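Local coordinates for aldehyde dehydrogenase (Staphylococcus aureus, PDB 6K10), which oxidises the carotenoid aldehyde 4,4'-diaponeurosporen-4-al to 4,4'-diaponeurosporenoic acid with NAD+ in the biosynthesis of staphyloxanthin, at residues Asp255-His260 with Asp265-Ala270; Ser303-Ala308 with Glu326-Asp331; Ala338-Glu343 with Ile348-Thr353. The protein carries 1 engineered substitution. All blocks are in the same frame, centred on the assembly; numbering follows the deposited sequence.

Interaction 1. Residues Asp255-His260 with Asp265-Ala270; sequences DYILVH and DDLITA
Leu267 puts a single methyl, CD2, against two side chains of strand 256-260. Its CD2 lies 3.8 Å from Ile257 CG2, and the separation from Leu267 CD2 to Val259 CG2 is also 3.8 Å, so the helix residue docks across the pair of neighbouring same-face positions of the strand. The two meetings differ in direction. Ile257 and Leu267 come at each other end-on, methyl against methyl, whereas Val259 and Leu267 run past one another pointing opposite ways, which also brings Val259 CB to 4.0 Å from Leu267 CD2. The conformation of Leu267 explains its reach: with CG anti to the backbone N (chi1 -177°), the branch is carried out from the helix toward the strand. At Ile257, chi1 of -59° leaves CG2 anti to the backbone nitrogen and CG1 beside it. CG2 consequently makes the nearer touch, while the end of the longer arm, CD1, is 4.1 Å from Leu267 CD2.

This is the packing of a strand against the helix that follows it in the alpha/beta catalytic domain of aldehyde dehydrogenases, strand 256-260 leading into helix 264-279 through a short turn. Val226 of the adjoining parallel strand touches all three side chains and extends the apolar surface beneath the helix. Turned outward from the same helix is Thr269, whose OG1 donates to Asp265 O over 3.1 Å. Its own backbone N reaches that oxygen from the opposite face of the carbonyl plane, so the one acceptor is held twice.

No hydrogen bond joins the two segments. Three buried aliphatic residues supply the whole contact, which implies that at this point the helix is held against the strand by shape and by exclusion of water, with no directional bond across it.

Interaction 2. Residues Ser303-Ala308 with Glu326-Asp331; sequences SLLNSA and EPTLLD
The flat groups beside the contact of Leu305 with Thr328 are peptide carbonyls. Thr328 OG1 stands above the plane of the Glu326 carbonyl, 44° out of it, and donates to Glu326 O at 2.8 Å. On the helix, Ser307 OG approaches Leu304 O nearer to its plane, tilted by 21°, and the same oxygen also accepts from Ala308 N.

The setting is an alpha/beta layer of the aldehyde dehydrogenase catalytic domain: the last turn of helix 295-307 lies on one face of the sheet, over strand 324-330. Leu305 and Thr328 approach at a slant. The bond from CA to CB of Leu305 does not point at the strand, but the end of the side chain comes nearer, CD2 reaching Thr328 CG2 at 3.7 Å and also lying against OG1. A chi1 of -56° keeps OG1 of Thr328 beside its backbone nitrogen, where it closes the bond back to Glu326 O, and leaves CG2 anti to that nitrogen, against Leu305. Gly316 N is a further partner of that hydroxyl, so its polarity is satisfied although a leucine methyl covers it.

Further along, Ala308, the first residue to leave the helical conformation, faces Leu330. The backbones come closer here, Ala308 CA lying 7.3 Å from Leu330 CA, against 8.6 Å between Leu305 CA and Thr328 CA, and the short alanine side chain suits this spacing. Ile348 of the adjoining strand lies beside both Leu305 and Leu330. The fork of Leu330 receives the alanine methyl: Ala308 CB is 3.5 Å from Leu330 CD1 and 3.7 Å from Leu330 CD2.

Interaction 3. Residues Ala338-Glu343 with Ile348-Thr353; sequences AIMQEE and ILPILT
Ile339 packs its three outer carbons against Ile348 and Pro350, and this is the dense part of the contact. Its CD1 reaches Ile348 CG2 at 3.7 Å, while one bond further in, Ile339 CG1 lies 3.9 Å from Pro350 CG. The other branch joins in as well, with Ile339 CG2 at 3.9 Å from Pro350 CB. Both partners are met at a slant, so the isoleucine lies across the proline and onto the next same-face residue. A chi1 of -164° sends CG1 away from the backbone nitrogen and leaves CG2 between nitrogen and carbonyl carbon, a division that lets one branch serve Ile348 and both serve Pro350.

Met340 reaches the strand less directly. Its CB does not head for the strand, but the chain bends at chi2 and again at chi3, and the sulfur turns inward: Met340 SD is 3.9 Å from Leu352 CD1 and 4.1 Å from Pro350 CG. Met340 and Leu352 pass alongside each other, pointing opposite ways. The methionine also touches Tyr256 of the neighbouring strand.

The loop 338-343, opening with a 3-10 turn, is part of the crossover between the parallel neighbouring strands 324-330 and 348-354 of the alpha/beta catalytic domain, a connection without an alpha-helix. It covers the face of the sheet that also carries helix 295-307, whose Leu304 touches Ile339.

Away from the strand the character changes. Gln341 is exposed, and Glu342 and Glu343 are partly so; none of the three reaches strand 348-354. The two glutamates are tied by polar bonds instead: Glu342 OE2 forms a salt bridge with Arg300, and Glu343 OE1 accepts from Gly220 N. Within the turn itself, Gln341 N donates to Ala338 O at 3.1 Å.

Overall arrangement
The three interactions come one after another along the chain and gather on one mixed sheet of the catalytic domain. Strand 348-354 lies between the parallel strands 256-260 and 324-330, and backbone bonds such as Ile257 O to Leu352 N and Thr328 O to Leu349 N tie interaction 3 to both others. The centres of interactions 2 and 3 are about 9 Å apart, those of interactions 1 and 3 about 12 Å, and those of interactions 1 and 2 about 15 Å. Helix 264-279 of interaction 1 covers one face; helix 295-307 and loop 338-343 cover the opposite one. This layered region thus has both faces of its sheet buried, away from the predicted active-site residues.

Interaction 1. Residues Asp255-His260 with Asp265-Ala270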
ATOM      1  N   ASP A 255      24.210 -10.592   4.008  1.00 20.27           N
ATOM      2  CA  ASP A 255      24.764 -11.081   2.754  1.00 20.26           C
ATOM      3  C   ASP A 255      26.274 -10.883   2.706  1.00 18.51           C
ATOM      4  O   ASP A 255      27.016 -11.833   2.443  1.00 19.50           O
ATOM      5  CB  ASP A 255      24.092 -10.393   1.561  1.00 19.59           C
ATOM      6  CG  ASP A 255      24.529 -10.984   0.233  1.00 20.95           C
ATOM      7  OD1 ASP A 255      25.602 -10.594  -0.276  1.00 19.44           O
ATOM      8  OD2 ASP A 255      23.804 -11.863  -0.287  1.00 22.58           O
ATOM      9  N   TYR A 256      26.743  -9.668   2.977  1.00 18.88           N
ATOM     10  CA  TYR A 256      28.167  -9.361   2.965  1.00 20.60           C
ATOM     11  C   TYR A 256      28.481  -8.367   4.070  1.00 19.94           C
ATOM     12  O   TYR A 256      27.589  -7.726   4.626  1.00 21.23           O
ATOM     13  CB  TYR A 256      28.615  -8.823   1.593  1.00 21.00           C
ATOM     14  CG  TYR A 256      27.964  -7.511   1.204  1.00 21.86           C
ATOM     15  CD1 TYR A 256      26.760  -7.490   0.513  1.00 19.82           C
ATOM     16  CD2 TYR A 256      28.563  -6.293   1.512  1.00 21.10           C
ATOM     17  CE1 TYR A 256      26.160  -6.302   0.150  1.00 19.98           C
ATOM     18  CE2 TYR A 256      27.969  -5.093   1.152  1.00 23.22           C
ATOM     19  CZ  TYR A 256      26.768  -5.103   0.470  1.00 21.55           C
ATOM     20  OH  TYR A 256      26.172  -3.917   0.107  1.00 20.92           O
ATOM     21  N   ILE A 257      29.770  -8.236   4.372  1.00 21.13           N
ATOM     22  CA  ILE A 257      30.249  -7.373   5.444  1.00 19.33           C
ATOM     23  C   ILE A 257      31.127  -6.278   4.850  1.00 21.75           C
ATOM     24  O   ILE A 257      32.004  -6.554   4.025  1.00 24.04           O
ATOM     25  CB  ILE A 257      31.018  -8.174   6.513  1.00 20.50           C
ATOM     26  CG1 ILE A 257      30.123  -9.265   7.109  1.00 25.08           C
ATOM     27  CG2 ILE A 257      31.570  -7.244   7.602  1.00 19.96           C
ATOM     28  CD1 ILE A 257      30.675  -9.937   8.368  1.00 27.61           C
ATOM     29  N   LEU A 258      30.867  -5.037   5.253  1.00 20.18           N
ATOM     30  CA  LEU A 258      31.763  -3.906   5.045  1.00 18.63           C
ATOM     31  C   LEU A 258      32.336  -3.574   6.414  1.00 19.43           C
ATOM     32  O   LEU A 258      31.617  -3.055   7.276  1.00 23.21           O
ATOM     33  CB  LEU A 258      31.022  -2.709   4.452  1.00 22.76           C
ATOM     34  CG  LEU A 258      30.599  -2.792   2.987  1.00 23.33           C
ATOM     35  CD1 LEU A 258      29.545  -1.741   2.708  1.00 23.26           C
ATOM     36  CD2 LEU A 258      31.789  -2.619   2.049  1.00 27.66           C
ATOM     37  N   VAL A 259      33.608  -3.908   6.630  1.00 18.19           N
ATOM     38  CA  VAL A 259      34.259  -3.708   7.919  1.00 22.52           C
ATOM     39  C   VAL A 259      35.376  -2.687   7.753  1.00 24.09           C
ATOM     40  O   VAL A 259      36.074  -2.678   6.735  1.00 22.29           O
ATOM     41  CB  VAL A 259      34.801  -5.035   8.504  1.00 22.63           C
ATOM     42  CG1 VAL A 259      35.879  -5.651   7.612  1.00 26.99           C
ATOM     43  CG2 VAL A 259      35.325  -4.832   9.925  1.00 21.11           C
ATOM     44  N   HIS A 260      35.529  -1.813   8.745  1.00 21.55           N
ATOM     45  CA  HIS A 260      36.621  -0.855   8.703  1.00 22.92           C
ATOM     46  C   HIS A 260      37.956  -1.588   8.722  1.00 21.57           C
ATOM     47  O   HIS A 260      38.133  -2.578   9.439  1.00 25.23           O
ATOM     48  CB  HIS A 260      36.534   0.122   9.876  1.00 23.30           C
ATOM     49  CG  HIS A 260      37.492   1.268   9.764  1.00 25.30           C
ATOM     50  ND1 HIS A 260      38.787   1.206  10.232  1.00 26.89           N
ATOM     51  CD2 HIS A 260      37.350   2.498   9.214  1.00 28.84           C
ATOM     52  CE1 HIS A 260      39.398   2.352   9.988  1.00 28.33           C
ATOM     53  NE2 HIS A 260      38.548   3.152   9.369  1.00 28.51           N
ATOM     54  N   ASP A 265      40.816  -7.880  10.678  1.00 25.46           N
ATOM     55  CA  ASP A 265      41.429  -9.108  11.168  1.00 27.93           C
ATOM     56  C   ASP A 265      40.854  -9.508  12.520  1.00 26.48           C
ATOM     57  O   ASP A 265      40.686 -10.700  12.801  1.00 25.66           O
ATOM     58  CB  ASP A 265      42.945  -8.943  11.242  1.00 31.48           C
ATOM     59  CG  ASP A 265      43.581  -8.833   9.871  1.00 35.40           C
ATOM     60  OD1 ASP A 265      43.077  -9.480   8.926  1.00 34.34           O
ATOM     61  OD2 ASP A 265      44.578  -8.096   9.733  1.00 40.11           O
ATOM     62  N   ASP A 266      40.538  -8.525  13.367  1.00 21.81           N
ATOM     63  CA  ASP A 266      39.846  -8.827  14.616  1.00 24.43           C
ATOM     64  C   ASP A 266      38.499  -9.484  14.350  1.00 24.35           C
ATOM     65  O   ASP A 266      38.120 -10.442  15.035  1.00 22.71           O
ATOM     66  CB  ASP A 266      39.655  -7.552  15.438  1.00 28.78           C
ATOM     67  CG  ASP A 266      40.954  -7.022  16.012  1.00 37.13           C
ATOM     68  OD1 ASP A 266      41.858  -7.833  16.302  1.00 41.49           O
ATOM     69  OD2 ASP A 266      41.065  -5.790  16.175  1.00 38.70           O
ATOM     70  N   LEU A 267      37.760  -8.980  13.360  1.00 24.82           N
ATOM     71  CA  LEU A 267      36.441  -9.532  13.068  1.00 24.99           C
ATOM     72  C   LEU A 267      36.540 -10.958  12.548  1.00 22.28           C
ATOM     73  O   LEU A 267      35.763 -11.831  12.954  1.00 20.73           O
ATOM     74  CB  LEU A 267      35.710  -8.647  12.061  1.00 22.71           C
ATOM     75  CG  LEU A 267      34.286  -9.093  11.728  1.00 24.03           C
ATOM     76  CD1 LEU A 267      33.402  -9.023  12.966  1.00 25.25           C
ATOM     77  CD2 LEU A 267      33.711  -8.261  10.595  1.00 22.12           C
ATOM     78  N   ILE A 268      37.486 -11.214  11.642  1.00 22.37           N
ATOM     79  CA  ILE A 268      37.659 -12.562  11.108  1.00 23.12           C
ATOM     80  C   ILE A 268      37.983 -13.538  12.231  1.00 22.13           C
ATOM     81  O   ILE A 268      37.427 -14.642  12.299  1.00 21.23           O
ATOM     82  CB  ILE A 268      38.745 -12.571  10.018  1.00 24.03           C
ATOM     83  CG1 ILE A 268      38.257 -11.801   8.791  1.00 26.71           C
ATOM     84  CG2 ILE A 268      39.123 -13.997   9.651  1.00 26.59           C
ATOM     85  CD1 ILE A 268      39.238 -11.798   7.648  1.00 29.68           C
ATOM     86  N   THR A 269      38.880 -13.140  13.134  1.00 23.49           N
ATOM     87  CA  THR A 269      39.223 -13.986  14.272  1.00 23.18           C
ATOM     88  C   THR A 269      37.995 -14.278  15.127  1.00 20.33           C
ATOM     89  O   THR A 269      37.757 -15.426  15.520  1.00 20.77           O
ATOM     90  CB  THR A 269      40.315 -13.317  15.109  1.00 26.04           C
ATOM     91  OG1 THR A 269      41.536 -13.278  14.362  1.00 29.84           O
ATOM     92  CG2 THR A 269      40.539 -14.077  16.411  1.00 26.98           C
ATOM     93  N   ALA A 270      37.195 -13.248  15.412  1.00 21.61           N
ATOM     94  CA  ALA A 270      36.036 -13.431  16.280  1.00 22.43           C
ATOM     95  C   ALA A 270      34.955 -14.262  15.600  1.00 23.37           C
ATOM     96  O   ALA A 270      34.314 -15.099  16.247  1.00 21.93           O
ATOM     97  CB  ALA A 270      35.480 -12.074  16.709  1.00 23.18           C
TER

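Interaction 2. Residues Ser303-Ala308 with Glu326-Asp331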
ATOM      1  N   SER A 303      29.487 -23.530  -6.797  1.00 24.71           N
ATOM      2  CA  SER A 303      30.089 -22.753  -7.874  1.00 27.58           C
ATOM      3  C   SER A 303      30.656 -21.442  -7.341  1.00 25.82           C
ATOM      4  O   SER A 303      31.756 -21.029  -7.725  1.00 25.10           O
ATOM      5  CB  SER A 303      29.060 -22.491  -8.975  1.00 29.72           C
ATOM      6  OG  SER A 303      29.663 -21.883 -10.105  1.00 30.53           O
ATOM      7  N   LEU A 304      29.922 -20.783  -6.441  1.00 25.74           N
ATOM      8  CA  LEU A 304      30.430 -19.563  -5.821  1.00 25.79           C
ATOM      9  C   LEU A 304      31.646 -19.853  -4.949  1.00 25.15           C
ATOM     10  O   LEU A 304      32.600 -19.066  -4.925  1.00 26.01           O
ATOM     11  CB  LEU A 304      29.322 -18.895  -5.005  1.00 28.47           C
ATOM     12  CG  LEU A 304      28.228 -18.223  -5.839  1.00 30.37           C
ATOM     13  CD1 LEU A 304      26.978 -17.982  -5.009  1.00 30.45           C
ATOM     14  CD2 LEU A 304      28.741 -16.913  -6.415  1.00 32.38           C
ATOM     15  N   LEU A 305      31.628 -20.973  -4.217  1.00 24.84           N
ATOM     16  CA  LEU A 305      32.802 -21.383  -3.451  1.00 27.37           C
ATOM     17  C   LEU A 305      34.015 -21.538  -4.357  1.00 28.63           C
ATOM     18  O   LEU A 305      35.118 -21.087  -4.026  1.00 24.98           O
ATOM     19  CB  LEU A 305      32.529 -22.698  -2.719  1.00 27.87           C
ATOM     20  CG  LEU A 305      31.833 -22.718  -1.359  1.00 30.09           C
ATOM     21  CD1 LEU A 305      31.692 -24.158  -0.883  1.00 28.79           C
ATOM     22  CD2 LEU A 305      32.605 -21.893  -0.342  1.00 28.34           C
ATOM     23  N   ASN A 306      33.826 -22.187  -5.508  1.00 27.51           N
ATOM     24  CA  ASN A 306      34.926 -22.378  -6.446  1.00 30.98           C
ATOM     25  C   ASN A 306      35.454 -21.043  -6.955  1.00 29.12           C
ATOM     26  O   ASN A 306      36.667 -20.873  -7.128  1.00 28.95           O
ATOM     27  CB  ASN A 306      34.466 -23.261  -7.607  1.00 34.67           C
ATOM     28  CG  ASN A 306      35.556 -23.490  -8.633  1.00 40.56           C
ATOM     29  OD1 ASN A 306      36.446 -24.316  -8.436  1.00 40.90           O
ATOM     30  ND2 ASN A 306      35.488 -22.760  -9.740  1.00 41.58           N
ATOM     31  N   SER A 307      34.560 -20.080  -7.189  1.00 28.06           N
ATOM     32  CA  SER A 307      34.983 -18.765  -7.661  1.00 29.12           C
ATOM     33  C   SER A 307      35.806 -18.021  -6.616  1.00 30.93           C
ATOM     34  O   SER A 307      36.709 -17.255  -6.970  1.00 32.23           O
ATOM     35  CB  SER A 307      33.764 -17.931  -8.054  1.00 31.28           C
ATOM     36  OG  SER A 307      33.079 -17.459  -6.904  1.00 28.79           O
ATOM     37  N   ALA A 308      35.511 -18.229  -5.332  1.00 28.87           N
ATOM     38  CA  ALA A 308      36.174 -17.524  -4.244  1.00 28.67           C
ATOM     39  C   ALA A 308      37.191 -18.396  -3.516  1.00 28.32           C
ATOM     40  O   ALA A 308      37.521 -18.119  -2.358  1.00 28.21           O
ATOM     41  CB  ALA A 308      35.133 -16.998  -3.256  1.00 27.22           C
ATOM     42  N   GLU A 326      29.606 -25.942   4.473  1.00 23.59           N
ATOM     43  CA  GLU A 326      30.134 -25.448   5.731  1.00 23.09           C
ATOM     44  C   GLU A 326      30.050 -23.923   5.789  1.00 22.73           C
ATOM     45  O   GLU A 326      30.163 -23.249   4.761  1.00 19.63           O
ATOM     46  CB  GLU A 326      31.586 -25.896   5.883  1.00 21.69           C
ATOM     47  CG  GLU A 326      32.218 -25.621   7.231  1.00 25.01           C
ATOM     48  CD  GLU A 326      33.684 -26.008   7.266  1.00 26.90           C
ATOM     49  OE1 GLU A 326      34.238 -26.143   8.377  1.00 29.87           O
ATOM     50  OE2 GLU A 326      34.283 -26.176   6.184  1.00 28.40           O
ATOM     51  N   PRO A 327      29.829 -23.353   6.976  1.00 22.18           N
ATOM     52  CA  PRO A 327      29.967 -21.902   7.129  1.00 20.07           C
ATOM     53  C   PRO A 327      31.321 -21.435   6.621  1.00 22.17           C
ATOM     54  O   PRO A 327      32.367 -21.950   7.021  1.00 24.55           O
ATOM     55  CB  PRO A 327      29.823 -21.697   8.640  1.00 22.48           C
ATOM     56  CG  PRO A 327      28.909 -22.788   9.055  1.00 21.93           C
ATOM     57  CD  PRO A 327      29.277 -23.978   8.192  1.00 22.68           C
ATOM     58  N   THR A 328      31.297 -20.454   5.723  1.00 22.49           N
ATOM     59  CA  THR A 328      32.487 -20.045   4.992  1.00 18.04           C
ATOM     60  C   THR A 328      32.646 -18.535   5.054  1.00 18.67           C
ATOM     61  O   THR A 328      31.694 -17.795   4.788  1.00 21.62           O
ATOM     62  CB  THR A 328      32.411 -20.503   3.533  1.00 22.02           C
ATOM     63  OG1 THR A 328      32.219 -21.923   3.487  1.00 24.22           O
ATOM     64  CG2 THR A 328      33.687 -20.142   2.792  1.00 25.48           C
ATOM     65  N   LEU A 329      33.850 -18.086   5.400  1.00 20.81           N
ATOM     66  CA  LEU A 329      34.207 -16.675   5.393  1.00 21.40           C
ATOM     67  C   LEU A 329      35.176 -16.405   4.250  1.00 20.72           C
ATOM     68  O   LEU A 329      36.070 -17.213   3.982  1.00 23.33           O
ATOM     69  CB  LEU A 329      34.848 -16.259   6.722  1.00 19.26           C
ATOM     70  CG  LEU A 329      34.089 -16.582   8.011  1.00 19.51           C
ATOM     71  CD1 LEU A 329      34.859 -16.071   9.223  1.00 19.97           C
ATOM     72  CD2 LEU A 329      32.688 -16.001   7.980  1.00 18.96           C
ATOM     73  N   LEU A 330      35.002 -15.266   3.584  1.00 21.94           N
ATOM     74  CA  LEU A 330      35.872 -14.849   2.492  1.00 22.35           C
ATOM     75  C   LEU A 330      36.502 -13.503   2.816  1.00 25.08           C
ATOM     76  O   LEU A 330      35.833 -12.604   3.334  1.00 25.08           O
ATOM     77  CB  LEU A 330      35.107 -14.740   1.173  1.00 20.15           C
ATOM     78  CG  LEU A 330      34.272 -15.926   0.702  1.00 23.76           C
ATOM     79  CD1 LEU A 330      33.491 -15.524  -0.536  1.00 22.61           C
ATOM     80  CD2 LEU A 330      35.151 -17.134   0.425  1.00 24.90           C
ATOM     81  N   ASP A 331      37.784 -13.363   2.493  1.00 24.76           N
ATOM     82  CA  ASP A 331      38.527 -12.133   2.710  1.00 23.80           C
ATOM     83  C   ASP A 331      39.008 -11.584   1.371  1.00 23.30           C
ATOM     84  O   ASP A 331      39.041 -12.295   0.363  1.00 24.22           O
ATOM     85  CB  ASP A 331      39.717 -12.374   3.649  1.00 25.18           C
ATOM     86  CG  ASP A 331      40.279 -11.094   4.227  1.00 28.71           C
ATOM     87  OD1 ASP A 331      39.669 -10.022   4.023  1.00 31.09           O
ATOM     88  OD2 ASP A 331      41.334 -11.166   4.890  1.00 28.09           O
TER

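Interaction 3. Residues Ala338-Glu343 with Ile348-Thr353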
ATOM      1  N   ALA A 338      32.481 -12.724  -8.036  1.00 25.95           N
ATOM      2  CA  ALA A 338      31.223 -13.393  -8.349  1.00 26.97           C
ATOM      3  C   ALA A 338      30.298 -13.408  -7.140  1.00 26.16           C
ATOM      4  O   ALA A 338      29.073 -13.306  -7.281  1.00 26.30           O
ATOM      5  CB  ALA A 338      31.491 -14.817  -8.835  1.00 27.87           C
ATOM      6  N   ILE A 339      30.872 -13.518  -5.940  1.00 23.96           N
ATOM      7  CA  ILE A 339      30.078 -13.559  -4.719  1.00 24.90           C
ATOM      8  C   ILE A 339      29.384 -12.229  -4.441  1.00 24.72           C
ATOM      9  O   ILE A 339      28.429 -12.185  -3.657  1.00 22.21           O
ATOM     10  CB  ILE A 339      30.974 -13.985  -3.539  1.00 25.08           C
ATOM     11  CG1 ILE A 339      30.129 -14.423  -2.343  1.00 26.07           C
ATOM     12  CG2 ILE A 339      31.920 -12.862  -3.146  1.00 26.40           C
ATOM     13  CD1 ILE A 339      29.460 -15.761  -2.534  1.00 25.18           C
ATOM     14  N   MET A 340      29.823 -11.140  -5.070  1.00 24.66           N
ATOM     15  CA  MET A 340      29.195  -9.839  -4.893  1.00 24.27           C
ATOM     16  C   MET A 340      28.261  -9.474  -6.041  1.00 26.48           C
ATOM     17  O   MET A 340      27.803  -8.329  -6.115  1.00 30.85           O
ATOM     18  CB  MET A 340      30.260  -8.755  -4.720  1.00 21.64           C
ATOM     19  CG  MET A 340      31.003  -8.833  -3.400  1.00 20.45           C
ATOM     20  SD  MET A 340      29.888  -8.808  -1.980  1.00 24.58           S
ATOM     21  CE  MET A 340      29.125  -7.202  -2.190  1.00 25.21           C
ATOM     22  N   GLN A 341      27.961 -10.420  -6.933  1.00 24.59           N
ATOM     23  CA  GLN A 341      27.092 -10.164  -8.070  1.00 25.82           C
ATOM     24  C   GLN A 341      25.692 -10.737  -7.909  1.00 29.36           C
ATOM     25  O   GLN A 341      24.814 -10.410  -8.716  1.00 35.35           O
ATOM     26  CB  GLN A 341      27.711 -10.731  -9.359  1.00 26.19           C
ATOM     27  CG  GLN A 341      29.157 -10.338  -9.582  1.00 28.80           C
ATOM     28  CD  GLN A 341      29.366  -8.838  -9.559  1.00 33.43           C
ATOM     29  OE1 GLN A 341      28.589  -8.081 -10.139  1.00 36.03           O
ATOM     30  NE2 GLN A 341      30.420  -8.401  -8.881  1.00 34.07           N
ATOM     31  N   GLU A 342      25.457 -11.579  -6.906  1.00 27.60           N
ATOM     32  CA  GLU A 342      24.160 -12.211  -6.721  1.00 28.41           C
ATOM     33  C   GLU A 342      23.848 -12.306  -5.235  1.00 25.76           C
ATOM     34  O   GLU A 342      24.753 -12.330  -4.397  1.00 24.57           O
ATOM     35  CB  GLU A 342      24.120 -13.612  -7.358  1.00 33.38           C
ATOM     36  CG  GLU A 342      25.058 -14.627  -6.707  1.00 36.29           C
ATOM     37  CD  GLU A 342      24.882 -16.035  -7.253  1.00 38.18           C
ATOM     38  OE1 GLU A 342      25.601 -16.398  -8.210  1.00 36.86           O
ATOM     39  OE2 GLU A 342      24.029 -16.784  -6.725  1.00 36.62           O
ATOM     40  N   GLU A 343      22.554 -12.341  -4.917  1.00 24.34           N
ATOM     41  CA  GLU A 343      22.138 -12.649  -3.556  1.00 25.72           C
ATOM     42  C   GLU A 343      22.611 -14.051  -3.199  1.00 23.36           C
ATOM     43  O   GLU A 343      22.258 -15.025  -3.870  1.00 21.58           O
ATOM     44  CB  GLU A 343      20.619 -12.536  -3.421  1.00 22.97           C
ATOM     45  CG  GLU A 343      20.087 -12.856  -2.025  1.00 23.67           C
ATOM     46  CD  GLU A 343      18.621 -12.489  -1.853  1.00 24.61           C
ATOM     47  OE1 GLU A 343      17.988 -12.063  -2.842  1.00 24.71           O
ATOM     48  OE2 GLU A 343      18.102 -12.619  -0.722  1.00 23.97           O
ATOM     49  N   ILE A 348      27.813 -18.484   2.874  1.00 20.01           N
ATOM     50  CA  ILE A 348      29.057 -17.858   2.444  1.00 20.75           C
ATOM     51  C   ILE A 348      28.987 -16.390   2.831  1.00 18.01           C
ATOM     52  O   ILE A 348      28.034 -15.692   2.462  1.00 19.36           O
ATOM     53  CB  ILE A 348      29.281 -18.018   0.931  1.00 22.19           C
ATOM     54  CG1 ILE A 348      29.201 -19.491   0.529  1.00 26.65           C
ATOM     55  CG2 ILE A 348      30.626 -17.434   0.539  1.00 21.66           C
ATOM     56  CD1 ILE A 348      29.333 -19.723  -0.962  1.00 28.88           C
ATOM     57  N   LEU A 349      29.987 -15.921   3.572  1.00 19.20           N
ATOM     58  CA  LEU A 349      29.995 -14.554   4.095  1.00 18.61           C
ATOM     59  C   LEU A 349      31.230 -13.809   3.611  1.00 17.68           C
ATOM     60  O   LEU A 349      32.317 -13.949   4.202  1.00 21.22           O
ATOM     61  CB  LEU A 349      29.935 -14.565   5.621  1.00 19.67           C
ATOM     62  CG  LEU A 349      29.758 -13.204   6.296  1.00 21.29           C
ATOM     63  CD1 LEU A 349      28.458 -12.547   5.848  1.00 19.59           C
ATOM     64  CD2 LEU A 349      29.787 -13.370   7.803  1.00 22.06           C
ATOM     65  N   PRO A 350      31.121 -13.015   2.547  1.00 21.07           N
ATOM     66  CA  PRO A 350      32.274 -12.237   2.080  1.00 19.78           C
ATOM     67  C   PRO A 350      32.497 -11.010   2.950  1.00 20.40           C
ATOM     68  O   PRO A 350      31.552 -10.384   3.434  1.00 18.91           O
ATOM     69  CB  PRO A 350      31.877 -11.834   0.654  1.00 18.21           C
ATOM     70  CG  PRO A 350      30.388 -11.888   0.642  1.00 20.05           C
ATOM     71  CD  PRO A 350      29.975 -12.936   1.628  1.00 18.44           C
ATOM     72  N   ILE A 351      33.767 -10.663   3.131  1.00 21.08           N
ATOM     73  CA  ILE A 351      34.172  -9.556   3.990  1.00 23.42           C
ATOM     74  C   ILE A 351      34.969  -8.567   3.146  1.00 23.97           C
ATOM     75  O   ILE A 351      36.034  -8.910   2.619  1.00 20.62           O
ATOM     76  CB  ILE A 351      34.991 -10.048   5.193  1.00 22.78           C
ATOM     77  CG1 ILE A 351      34.134 -10.964   6.071  1.00 24.69           C
ATOM     78  CG2 ILE A 351      35.530  -8.877   5.999  1.00 24.39           C
ATOM     79  CD1 ILE A 351      34.922 -11.747   7.092  1.00 26.44           C
ATOM     80  N   LEU A 352      34.445  -7.351   3.012  1.00 22.38           N
ATOM     81  CA  LEU A 352      35.100  -6.269   2.291  1.00 24.34           C
ATOM     82  C   LEU A 352      35.488  -5.169   3.270  1.00 26.43           C
ATOM     83  O   LEU A 352      34.798  -4.936   4.266  1.00 24.92           O
ATOM     84  CB  LEU A 352      34.191  -5.681   1.202  1.00 23.81           C
ATOM     85  CG  LEU A 352      33.708  -6.540   0.028  1.00 26.95           C
ATOM     86  CD1 LEU A 352      32.589  -7.494   0.433  1.00 26.20           C
ATOM     87  CD2 LEU A 352      33.261  -5.648  -1.123  1.00 27.33           C
ATOM     88  N   THR A 353      36.591  -4.486   2.981  1.00 26.17           N
ATOM     89  CA  THR A 353      37.073  -3.421   3.849  1.00 26.31           C
ATOM     90  C   THR A 353      36.751  -2.049   3.273  1.00 26.16           C
ATOM     91  O   THR A 353      36.610  -1.878   2.059  1.00 27.07           O
ATOM     92  CB  THR A 353      38.581  -3.526   4.078  1.00 27.00           C
ATOM     93  OG1 THR A 353      39.273  -3.283   2.847  1.00 31.08           O
ATOM     94  CG2 THR A 353      38.932  -4.891   4.572  1.00 25.18           C
TER